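Local atomic coordinates of proteasome accessory factor B/C (PafBC) (PDB entry 6SJ9), a protein that probably acts as a transcriptional regulator of the bacterial DNA damage response, joining winged helix-turn-helix and WYL domains in one chain. Residues 161-175 against 206-220. Sequence-based numbering, arbitrary orientation.
Sequences HPIRFGYQAVSTGRE and VFRLSRMTTAISVLT
This contact lies in the Sm-like fold of the first WYL domain. Strand 163-168 pairs with strand 217-218 and packs against the end of strand 203-208 and the 3-10 turn 209-211. F165, Y167 and F207 form an aromatic cluster inside. The edge of F165 points at the face of F207, with CZ over the ring centre and the planes at 87°. F207 in turn directs its edge at the face of Y167, the centroids 5.1 Å apart. The other ring contact of F165 is with selenomethionine M212, whose methyl CE sits 3.8 Å from the F165 ring centroid, over the face. The M212 chain is extended beyond CG, which carries CE to that ring. With CG anti to the backbone N (chi1 -165°), the Y167 ring lies against F207 and its hydroxyl reaches the end of strand 203-208. There Y167 OH accepts the backbone N-H of R208 at 2.9 Å. A phenylalanine in place of Y167 would probably keep the ring packing but leave R208 N without this acceptor. R211 CB packs against the Y167 ring atom CE1, while the backbone O of R211 takes a nearly straight bond from Q168 N (176° at the hydrogen). G166 CA lies 3.2 Å from T213 OG1, and G166 O accepts T213 N. Further along, R164 and S217 form an antiparallel hydrogen-bonded pair. R164 O accepts two donors of S217, its N and its OG; the hydroxyl comes from above the carbonyl plane. The R164 guanidinium has L219 CD1 over one face and a salt bridge to E179. I163 and I216 pack together and both touch helix 147-159. T213 OG1 donates to E175 OE2 at 2.7 Å, from above the carboxylate plane.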
# COMPACT_ATOMS: atom_id res chain seq x y z
N HIS A 161 -5.07 -4.33 -30.93
CA HIS A 161 -4.86 -3.04 -31.53
C HIS A 161 -3.41 -2.59 -31.29
O HIS A 161 -2.94 -2.62 -30.14
CB HIS A 161 -5.79 -2.00 -30.91
CG HIS A 161 -7.22 -2.35 -31.04
ND1 HIS A 161 -7.78 -2.74 -32.25
CD2 HIS A 161 -8.23 -2.30 -30.15
CE1 HIS A 161 -9.06 -2.96 -32.07
NE2 HIS A 161 -9.37 -2.67 -30.81
N PRO A 162 -2.75 -2.08 -32.33
CA PRO A 162 -1.47 -1.38 -32.13
C PRO A 162 -1.73 -0.06 -31.41
O PRO A 162 -2.88 0.40 -31.30
CB PRO A 162 -0.93 -1.20 -33.56
CG PRO A 162 -2.15 -1.27 -34.44
CD PRO A 162 -3.29 -1.99 -33.71
N ILE A 163 -0.65 0.55 -30.90
CA ILE A 163 -0.74 1.79 -30.14
C ILE A 163 0.30 2.79 -30.64
O ILE A 163 1.23 2.45 -31.38
CB ILE A 163 -0.52 1.60 -28.61
CG1 ILE A 163 0.89 1.07 -28.34
CG2 ILE A 163 -1.53 0.62 -28.05
CD1 ILE A 163 1.20 0.81 -26.84
N ARG A 164 0.12 4.04 -30.23
CA ARG A 164 1.10 5.09 -30.47
C ARG A 164 1.21 5.97 -29.22
O ARG A 164 0.24 6.14 -28.47
CB ARG A 164 0.76 5.88 -31.75
CG ARG A 164 0.43 7.36 -31.64
CD ARG A 164 -0.46 7.78 -32.80
NE ARG A 164 -0.06 7.08 -34.02
CZ ARG A 164 -0.86 6.81 -35.06
NH1 ARG A 164 -2.15 7.18 -35.07
NH2 ARG A 164 -0.37 6.12 -36.09
N PHE A 165 2.40 6.50 -28.98
CA PHE A 165 2.65 7.32 -27.80
C PHE A 165 3.94 8.10 -27.98
O PHE A 165 4.83 7.71 -28.76
CB PHE A 165 2.76 6.54 -26.49
CG PHE A 165 3.74 5.42 -26.55
CD1 PHE A 165 5.08 5.62 -26.18
CD2 PHE A 165 3.35 4.17 -27.05
CE1 PHE A 165 6.00 4.55 -26.29
CE2 PHE A 165 4.25 3.12 -27.13
CZ PHE A 165 5.57 3.31 -26.78
N GLY A 166 4.01 9.23 -27.28
CA GLY A 166 5.24 9.99 -27.23
C GLY A 166 6.26 9.32 -26.33
O GLY A 166 5.95 8.86 -25.23
N TYR A 167 7.50 9.25 -26.80
CA TYR A 167 8.55 8.57 -26.05
C TYR A 167 9.82 9.40 -26.06
O TYR A 167 10.33 9.75 -27.13
CB TYR A 167 8.85 7.19 -26.60
CG TYR A 167 9.64 6.42 -25.59
CD1 TYR A 167 9.05 6.06 -24.40
CD2 TYR A 167 10.96 6.06 -25.82
CE1 TYR A 167 9.72 5.35 -23.45
CE2 TYR A 167 11.68 5.36 -24.84
CZ TYR A 167 11.05 5.01 -23.66
OH TYR A 167 11.70 4.32 -22.68
N GLN A 168 10.35 9.68 -24.87
CA GLN A 168 11.62 10.40 -24.80
C GLN A 168 12.78 9.42 -24.95
O GLN A 168 13.15 8.71 -24.01
CB GLN A 168 11.70 11.19 -23.50
CG GLN A 168 12.77 12.26 -23.60
CD GLN A 168 12.31 13.57 -22.99
OE1 GLN A 168 12.07 14.54 -23.71
NE2 GLN A 168 12.18 13.60 -21.66
N ALA A 169 13.42 9.52 -26.11
CA ALA A 169 14.40 8.60 -26.67
C ALA A 169 15.49 8.14 -25.72
O ALA A 169 15.76 8.78 -24.69
CB ALA A 169 15.04 9.25 -27.90
N VAL A 170 16.08 6.99 -26.05
CA VAL A 170 17.06 6.35 -25.17
C VAL A 170 18.24 7.28 -24.96
O VAL A 170 18.80 7.36 -23.86
CB VAL A 170 17.48 4.99 -25.77
CG1 VAL A 170 18.52 4.31 -24.89
CG2 VAL A 170 16.27 4.10 -25.99
N SER A 171 18.62 8.01 -26.01
CA SER A 171 19.73 8.94 -25.93
C SER A 171 19.28 10.29 -25.37
O SER A 171 19.92 11.31 -25.66
CB SER A 171 20.35 9.13 -27.31
OG SER A 171 21.13 10.31 -27.35
N THR A 172 18.18 10.28 -24.61
CA THR A 172 17.55 11.46 -23.99
C THR A 172 17.46 12.60 -25.02
O THR A 172 17.51 13.79 -24.69
CB THR A 172 18.27 11.87 -22.69
OG1 THR A 172 17.37 12.60 -21.85
CG2 THR A 172 19.54 12.72 -22.92
N GLY A 173 17.23 12.21 -26.27
CA GLY A 173 17.26 13.14 -27.38
C GLY A 173 15.88 13.72 -27.61
O GLY A 173 15.27 14.21 -26.66
N ARG A 174 15.37 13.63 -28.83
CA ARG A 174 14.08 14.25 -29.10
C ARG A 174 12.91 13.41 -28.58
O ARG A 174 12.99 12.19 -28.45
CB ARG A 174 13.91 14.46 -30.61
CG ARG A 174 13.63 13.19 -31.44
CD ARG A 174 14.78 12.18 -31.49
NE ARG A 174 14.71 11.34 -32.69
CZ ARG A 174 15.50 10.30 -32.93
NH1 ARG A 174 16.44 9.95 -32.05
NH2 ARG A 174 15.36 9.59 -34.05
N GLU A 175 11.83 14.11 -28.24
CA GLU A 175 10.56 13.45 -27.99
C GLU A 175 10.06 12.91 -29.32
O GLU A 175 10.05 13.63 -30.33
CB GLU A 175 9.55 14.41 -27.37
CG GLU A 175 8.12 13.87 -27.37
CD GLU A 175 7.16 14.76 -26.60
OE1 GLU A 175 7.61 15.77 -26.02
OE2 GLU A 175 5.95 14.43 -26.56
N VAL A 206 11.92 -2.10 -25.89
CA VAL A 206 11.45 -1.98 -24.53
C VAL A 206 11.34 -0.50 -24.19
O VAL A 206 12.25 0.29 -24.48
CB VAL A 206 12.37 -2.72 -23.55
CG1 VAL A 206 11.68 -2.81 -22.22
CG2 VAL A 206 12.69 -4.09 -24.09
N PHE A 207 10.20 -0.12 -23.64
CA PHE A 207 9.88 1.24 -23.29
C PHE A 207 9.63 1.34 -21.78
O PHE A 207 8.78 0.62 -21.26
CB PHE A 207 8.62 1.66 -24.05
CG PHE A 207 8.76 1.55 -25.55
CD1 PHE A 207 9.40 2.55 -26.29
CD2 PHE A 207 8.33 0.41 -26.20
CE1 PHE A 207 9.54 2.44 -27.66
CE2 PHE A 207 8.44 0.30 -27.58
CZ PHE A 207 9.05 1.31 -28.31
N ARG A 208 10.32 2.25 -21.10
CA ARG A 208 9.99 2.53 -19.71
C ARG A 208 8.74 3.40 -19.62
O ARG A 208 8.65 4.41 -20.31
CB ARG A 208 11.14 3.21 -18.97
CG ARG A 208 12.52 2.66 -19.21
CD ARG A 208 13.55 3.50 -18.38
NE ARG A 208 13.05 3.65 -17.02
CZ ARG A 208 13.37 2.88 -15.98
NH1 ARG A 208 12.83 3.11 -14.78
NH2 ARG A 208 14.21 1.86 -16.16
N LEU A 209 7.75 2.97 -18.86
CA LEU A 209 6.50 3.74 -18.78
C LEU A 209 6.76 5.16 -18.31
O LEU A 209 6.17 6.12 -18.85
CB LEU A 209 5.50 3.04 -17.85
CG LEU A 209 4.38 2.20 -18.44
CD1 LEU A 209 4.96 1.10 -19.28
CD2 LEU A 209 3.49 1.56 -17.36
N SER A 210 7.71 5.33 -17.38
CA SER A 210 8.00 6.66 -16.84
C SER A 210 8.52 7.61 -17.92
O SER A 210 8.41 8.83 -17.75
CB SER A 210 8.99 6.57 -15.68
OG SER A 210 10.30 6.22 -16.12
N ARG A 211 9.05 7.10 -19.03
CA ARG A 211 9.60 7.95 -20.09
C ARG A 211 8.60 8.27 -21.21
O ARG A 211 8.99 8.89 -22.21
CB ARG A 211 10.85 7.32 -20.67
CG ARG A 211 11.95 7.02 -19.59
CD ARG A 211 13.32 7.40 -20.13
NE ARG A 211 13.54 8.85 -20.05
CZ ARG A 211 14.38 9.55 -20.82
NH1 ARG A 211 15.11 8.96 -21.77
NH2 ARG A 211 14.48 10.86 -20.63
N MSE A 212 7.34 7.88 -21.06
CA MSE A 212 6.29 8.24 -22.02
C MSE A 212 5.82 9.67 -21.76
O MSE A 212 5.44 10.01 -20.64
CB MSE A 212 5.11 7.28 -21.93
CG MSE A 212 5.36 5.93 -22.53
SE MSE A 212 3.92 4.67 -22.14
CE MSE A 212 4.65 3.13 -23.12
N THR A 213 5.82 10.49 -22.79
CA THR A 213 5.42 11.87 -22.61
C THR A 213 3.89 12.04 -22.61
O THR A 213 3.40 13.01 -22.03
CB THR A 213 6.04 12.69 -23.71
OG1 THR A 213 5.46 12.28 -24.94
CG2 THR A 213 7.49 12.38 -23.81
N THR A 214 3.15 11.10 -23.21
CA THR A 214 1.72 11.23 -23.46
C THR A 214 0.93 10.12 -22.79
O THR A 214 1.48 9.16 -22.25
CB THR A 214 1.40 11.16 -24.95
OG1 THR A 214 1.39 9.78 -25.31
CG2 THR A 214 2.45 11.86 -25.76
N ALA A 215 -0.38 10.24 -22.88
CA ALA A 215 -1.21 9.07 -22.73
C ALA A 215 -1.07 8.21 -23.99
O ALA A 215 -0.59 8.64 -25.04
CB ALA A 215 -2.67 9.45 -22.47
N ILE A 216 -1.42 6.95 -23.84
CA ILE A 216 -1.33 6.01 -24.95
C ILE A 216 -2.59 6.15 -25.79
O ILE A 216 -3.70 6.04 -25.27
CB ILE A 216 -1.17 4.60 -24.38
CG1 ILE A 216 0.19 4.55 -23.63
CG2 ILE A 216 -1.38 3.54 -25.44
CD1 ILE A 216 0.43 3.34 -22.89
N SER A 217 -2.42 6.36 -27.08
CA SER A 217 -3.57 6.27 -27.98
C SER A 217 -3.66 4.85 -28.59
O SER A 217 -2.72 4.38 -29.27
CB SER A 217 -3.50 7.39 -29.02
OG SER A 217 -2.48 7.19 -29.96
N VAL A 218 -4.75 4.16 -28.26
CA VAL A 218 -5.05 2.83 -28.78
C VAL A 218 -5.67 2.96 -30.17
O VAL A 218 -6.77 3.50 -30.31
CB VAL A 218 -6.00 2.11 -27.83
CG1 VAL A 218 -6.22 0.65 -28.29
CG2 VAL A 218 -5.40 2.07 -26.42
N LEU A 219 -5.01 2.38 -31.20
CA LEU A 219 -5.53 2.51 -32.59
C LEU A 219 -6.56 1.41 -32.86
O LEU A 219 -6.27 0.36 -33.47
CB LEU A 219 -4.38 2.43 -33.58
CG LEU A 219 -3.25 3.41 -33.19
CD1 LEU A 219 -2.19 3.39 -34.30
CD2 LEU A 219 -3.86 4.86 -33.01
N THR A 220 -7.79 1.69 -32.44
CA THR A 220 -8.93 0.78 -32.51
C THR A 220 -9.41 0.55 -33.94
O THR A 220 -10.37 -0.20 -34.11
CB THR A 220 -10.13 1.27 -31.65
OG1 THR A 220 -10.54 2.55 -32.12
CG2 THR A 220 -9.78 1.37 -30.15